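Local coordinates for flagellar basal body protein (PDB 5NPY) that probably builds part of the flagellar hook of Helicobacter pylori, the curved joint that passes motor torque on to the filament, at residues 85-89 with 481-485; 145-151 with 500-506. One frame throughout, in Å; residues are numbered along the deposited sequence.

Contact 1. Residues 85-89 with 481-485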
# COMPACT_ATOMS: atom_id res chain seq x y z
N GLY A 85 -12.51 -27.69 27.17
CA GLY A 85 -11.29 -28.00 26.44
C GLY A 85 -11.09 -27.31 25.10
O GLY A 85 -12.07 -27.00 24.41
N GLU A 86 -9.83 -27.10 24.72
CA GLU A 86 -9.53 -26.27 23.56
C GLU A 86 -9.96 -26.91 22.24
O GLU A 86 -10.27 -26.20 21.28
CB GLU A 86 -8.04 -25.92 23.52
CG GLU A 86 -7.68 -24.72 24.38
CD GLU A 86 -8.29 -23.42 23.85
OE1 GLU A 86 -7.61 -22.71 23.07
OE2 GLU A 86 -9.44 -23.10 24.22
N PHE A 87 -10.00 -28.24 22.18
CA PHE A 87 -10.40 -28.93 20.95
C PHE A 87 -11.65 -29.78 21.14
O PHE A 87 -11.94 -30.65 20.31
CB PHE A 87 -9.23 -29.76 20.41
CG PHE A 87 -8.12 -28.92 19.86
CD1 PHE A 87 -8.24 -28.33 18.61
CD2 PHE A 87 -6.97 -28.71 20.59
CE1 PHE A 87 -7.22 -27.56 18.09
CE2 PHE A 87 -5.94 -27.93 20.08
CZ PHE A 87 -6.07 -27.35 18.83
N HIS A 88 -12.40 -29.55 22.21
CA HIS A 88 -13.69 -30.23 22.33
C HIS A 88 -14.67 -29.61 21.35
O HIS A 88 -14.76 -28.39 21.23
CB HIS A 88 -14.20 -30.14 23.77
CG HIS A 88 -13.40 -30.97 24.72
ND1 HIS A 88 -13.53 -30.87 26.09
CD2 HIS A 88 -12.46 -31.92 24.50
CE1 HIS A 88 -12.71 -31.73 26.67
NE2 HIS A 88 -12.05 -32.38 25.73
N MET A 89 -15.39 -30.46 20.62
CA MET A 89 -16.30 -29.98 19.59
C MET A 89 -17.39 -31.02 19.37
O MET A 89 -17.27 -32.18 19.78
CB MET A 89 -15.57 -29.67 18.28
CG MET A 89 -14.79 -30.86 17.70
SD MET A 89 -13.84 -30.40 16.23
CE MET A 89 -12.43 -29.59 16.99
N ASP A 481 -5.40 -16.32 20.61
CA ASP A 481 -6.55 -17.19 20.82
C ASP A 481 -6.77 -18.01 19.57
O ASP A 481 -6.16 -17.76 18.52
CB ASP A 481 -7.80 -16.37 21.19
CG ASP A 481 -8.40 -15.64 20.00
OD1 ASP A 481 -9.46 -16.09 19.50
OD2 ASP A 481 -7.81 -14.63 19.56
N MET A 482 -7.65 -19.00 19.67
CA MET A 482 -7.92 -19.90 18.56
C MET A 482 -9.42 -19.95 18.27
O MET A 482 -10.23 -20.06 19.20
CB MET A 482 -7.38 -21.32 18.83
CG MET A 482 -7.96 -22.39 17.89
SD MET A 482 -7.31 -24.06 18.14
CE MET A 482 -8.31 -24.57 19.54
N ARG A 483 -9.76 -19.88 16.99
CA ARG A 483 -11.14 -19.97 16.54
C ARG A 483 -11.33 -21.24 15.72
O ARG A 483 -10.43 -21.66 14.98
CB ARG A 483 -11.55 -18.77 15.69
CG ARG A 483 -11.28 -17.43 16.33
CD ARG A 483 -9.90 -16.92 15.98
NE ARG A 483 -9.66 -15.61 16.56
CZ ARG A 483 -10.01 -14.47 15.98
NH1 ARG A 483 -10.59 -14.48 14.78
NH2 ARG A 483 -9.76 -13.31 16.58
N ILE A 484 -12.50 -21.85 15.87
CA ILE A 484 -12.92 -22.99 15.08
C ILE A 484 -14.32 -22.66 14.58
O ILE A 484 -15.29 -22.70 15.35
CB ILE A 484 -12.91 -24.30 15.88
CG1 ILE A 484 -11.49 -24.62 16.36
CG2 ILE A 484 -13.49 -25.43 15.05
CD1 ILE A 484 -11.29 -26.11 16.67
N GLU A 485 -14.43 -22.32 13.30
CA GLU A 485 -15.70 -21.93 12.71
C GLU A 485 -16.67 -23.10 12.66
O GLU A 485 -16.31 -24.26 12.85
CB GLU A 485 -15.50 -21.38 11.29
CG GLU A 485 -15.03 -19.95 11.28
CD GLU A 485 -15.79 -19.11 12.28
OE1 GLU A 485 -17.03 -18.97 12.13
OE2 GLU A 485 -15.16 -18.60 13.23

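Contact 2. Residues 145-151 with 500-506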
# COMPACT_ATOMS: atom_id res chain seq x y z
N TYR A 145 -7.97 -36.61 11.83
CA TYR A 145 -7.62 -36.29 10.45
C TYR A 145 -8.38 -35.07 9.95
O TYR A 145 -9.58 -34.91 10.22
CB TYR A 145 -7.90 -37.47 9.51
CG TYR A 145 -6.89 -38.58 9.60
CD1 TYR A 145 -6.48 -39.04 10.85
CD2 TYR A 145 -6.33 -39.17 8.46
CE1 TYR A 145 -5.56 -40.03 10.98
CE2 TYR A 145 -5.39 -40.20 8.59
CZ TYR A 145 -5.02 -40.62 9.87
OH TYR A 145 -4.11 -41.61 10.11
N GLY A 146 -7.66 -34.23 9.20
CA GLY A 146 -8.24 -33.08 8.55
C GLY A 146 -7.31 -32.55 7.48
O GLY A 146 -6.33 -33.20 7.11
N ILE A 147 -7.64 -31.37 6.97
CA ILE A 147 -6.77 -30.68 6.03
C ILE A 147 -5.68 -29.98 6.83
O ILE A 147 -5.92 -28.97 7.48
CB ILE A 147 -7.54 -29.67 5.16
CG1 ILE A 147 -8.69 -30.34 4.40
CG2 ILE A 147 -6.58 -28.99 4.20
CD1 ILE A 147 -8.36 -30.73 2.95
N ASP A 148 -4.47 -30.54 6.79
CA ASP A 148 -3.30 -29.87 7.34
C ASP A 148 -2.78 -28.90 6.29
O ASP A 148 -2.34 -29.32 5.22
CB ASP A 148 -2.25 -30.92 7.72
CG ASP A 148 -1.00 -30.31 8.34
OD1 ASP A 148 -0.94 -29.06 8.52
OD2 ASP A 148 -0.07 -31.09 8.67
N LEU A 149 -2.87 -27.59 6.58
CA LEU A 149 -2.33 -26.60 5.64
C LEU A 149 -0.81 -26.58 5.65
O LEU A 149 -0.20 -26.04 4.72
CB LEU A 149 -2.87 -25.20 5.95
CG LEU A 149 -4.32 -24.87 5.56
CD1 LEU A 149 -4.66 -23.40 5.84
CD2 LEU A 149 -4.56 -25.18 4.10
N LYS A 150 -0.19 -27.16 6.68
CA LYS A 150 1.26 -27.30 6.77
C LYS A 150 1.92 -25.94 6.84
O LYS A 150 2.93 -25.67 6.17
CB LYS A 150 1.81 -28.15 5.62
CG LYS A 150 1.27 -29.57 5.63
CD LYS A 150 2.12 -30.52 4.80
CE LYS A 150 1.61 -31.96 4.91
NZ LYS A 150 0.24 -32.13 4.34
N LYS A 151 1.35 -25.07 7.66
CA LYS A 151 1.92 -23.76 7.94
C LYS A 151 2.64 -23.71 9.27
O LYS A 151 3.22 -22.67 9.59
CB LYS A 151 0.83 -22.68 7.93
CG LYS A 151 0.09 -22.57 6.62
CD LYS A 151 -0.37 -21.16 6.42
CE LYS A 151 -1.85 -21.04 6.59
NZ LYS A 151 -2.24 -19.64 6.91
N GLU A 500 -4.80 -16.22 10.78
CA GLU A 500 -4.71 -17.05 9.60
C GLU A 500 -5.21 -18.45 9.94
O GLU A 500 -4.86 -18.99 11.00
CB GLU A 500 -3.28 -17.15 9.05
CG GLU A 500 -2.61 -15.81 8.80
CD GLU A 500 -1.31 -15.94 8.04
OE1 GLU A 500 -0.88 -17.09 7.76
OE2 GLU A 500 -0.71 -14.89 7.72
N PRO A 501 -6.01 -19.05 9.08
CA PRO A 501 -6.36 -20.46 9.27
C PRO A 501 -5.11 -21.32 9.14
O PRO A 501 -4.15 -20.94 8.47
CB PRO A 501 -7.36 -20.73 8.15
CG PRO A 501 -7.03 -19.73 7.10
CD PRO A 501 -6.58 -18.51 7.83
N VAL A 502 -5.13 -22.46 9.82
CA VAL A 502 -4.04 -23.43 9.74
C VAL A 502 -4.50 -24.83 9.38
O VAL A 502 -3.68 -25.64 8.93
CB VAL A 502 -3.23 -23.46 11.06
CG1 VAL A 502 -2.80 -22.05 11.45
CG2 VAL A 502 -4.06 -24.08 12.18
N ALA A 503 -5.77 -25.18 9.57
CA ALA A 503 -6.28 -26.53 9.36
C ALA A 503 -7.80 -26.49 9.30
O ALA A 503 -8.42 -25.44 9.49
CB ALA A 503 -5.81 -27.49 10.46
N ARG A 504 -8.39 -27.65 8.99
CA ARG A 504 -9.81 -27.87 9.24
C ARG A 504 -10.03 -29.31 9.64
O ARG A 504 -9.26 -30.20 9.27
CB ARG A 504 -10.69 -27.54 8.03
CG ARG A 504 -10.71 -28.59 6.93
CD ARG A 504 -11.49 -28.06 5.74
NE ARG A 504 -12.90 -27.83 6.10
CZ ARG A 504 -13.73 -27.06 5.42
NH1 ARG A 504 -13.31 -26.40 4.34
NH2 ARG A 504 -14.98 -26.92 5.82
N ILE A 505 -11.09 -29.53 10.42
CA ILE A 505 -11.43 -30.86 10.91
C ILE A 505 -12.00 -31.69 9.77
O ILE A 505 -12.93 -31.26 9.07
CB ILE A 505 -12.42 -30.78 12.07
CG1 ILE A 505 -11.87 -29.89 13.19
CG2 ILE A 505 -12.74 -32.17 12.62
CD1 ILE A 505 -10.69 -30.48 13.92
N GLY A 506 -11.45 -32.89 9.57
CA GLY A 506 -12.03 -33.81 8.62
C GLY A 506 -13.46 -34.17 8.98
O GLY A 506 -13.81 -34.35 10.16
O HOH W 1 -0.77 -25.67 8.96

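Contact 1. Residues 85-89 with 481-485
Met482 sets its methyl CE over one face of the Phe87 ring. The methyl CE stands 3.8 Å from the ring centroid and 23° off the ring normal, a CH-pi contact, while Met482 SD sits obliquely, 3.5 Å from Phe87 CE1, and adds a Met-aromatic component. The side chain leaves its strand with CG anti to the backbone N (chi1 164°), runs extended to SD and then bends at chi3, which turns the methyl onto the ring. An unbranched, polarisable methionine suits this place, since it can bridge backbones that are still 8.3 Å apart between Glu86 CA and Met482 CA. Two strands of different sheets meet here face to face: 87-93, in a four-stranded antiparallel sheet, and 477-484, which is hydrogen-bonded to strand 489-494. Their axes run 10.0 Å apart at 29°, a spacing usual for packed sheets and filled by side chains. Further along, Ile484 reaches across with CD1, 3.7 Å from Met89 CE, the two chains crossing at about a right angle; the same CD1 lies 4.2 Å from Phe87 CD1. Met89 touches Ile557 and Ile505 as well, in an apolar layer between the strands. At the opposite end of this row the type I turn from Gly85 to His88 brings the main chain close, and Glu86 O approaches Met482 CE. That oxygen is also hydrogen-bonded to His559 NE2. The Glu86 side chain runs past that of Met482 in the opposite direction, and its OE2 forms a salt bridge with Lys560.

Contact 2. Residues 145-151 with 500-506
Lys151 starts with CG beside its backbone N (chi1 -59°) and bends at chi3 (-108°), carrying NZ back to strand 500-505. There Lys151 NZ gives a hydrogen bond of 2.8 Å to Pro501 O, almost end-on to the carbonyl, and a salt bridge of 3.0 Å to Glu500 OE1, which it meets on the anti side, tilted out of the carboxylate plane. Asp165 is a second carboxylate partner of NZ, and Ser159 holds Glu500 OE2, which probably balances much of this buried charge. A long lysine suits the place because its chain spans the gap where the backbones part. Before that, the strands pair directly: Gly506 N donates to Tyr145 O at 2.8 Å, and Arg504 N to Ile147 O at 3.2 Å. Gly146 has no side chain, and its CA comes within 3.1 Å of Arg504 O, a CA-H...O contact. On one face Ile147 CG1 rests on the aliphatic part of Arg504, 3.7 Å from CG, while the guanidinium goes on to Leu169 O and Trp546. Asp148 accepts from Lys150 N in an Asx turn, and a water joins Lys151 N to Val502 O. The arrangement is an antiparallel pairing of a strand from the FlgE/F/G D1 sequence region with one from late in the chain, whose Val502 and Ala503, in its other pairing, both face Ile490 of strand 489-494: a classic beta bulge.

Overall arrangement
Both contacts are largely buried and join early parts of the chain to late ones, their segments following one another in the crossed order 85-89, 145-151, 481-485, 500-506. Contact 1 is packing between sheets, and what crosses it is apolar: sulfur, methyl and aromatic groups. Contact 2 joins neighbouring antiparallel strands edge to edge through main-chain hydrogen bonds, and a buried ion pair adds to the hold at one end. Their centres are 13 Å apart, and they touch where Met89 CE comes within 3.6 Å of Ile505 CD1. Strand 489-494 pairs with both 477-484 and 499-509, linking the late halves of the two contacts.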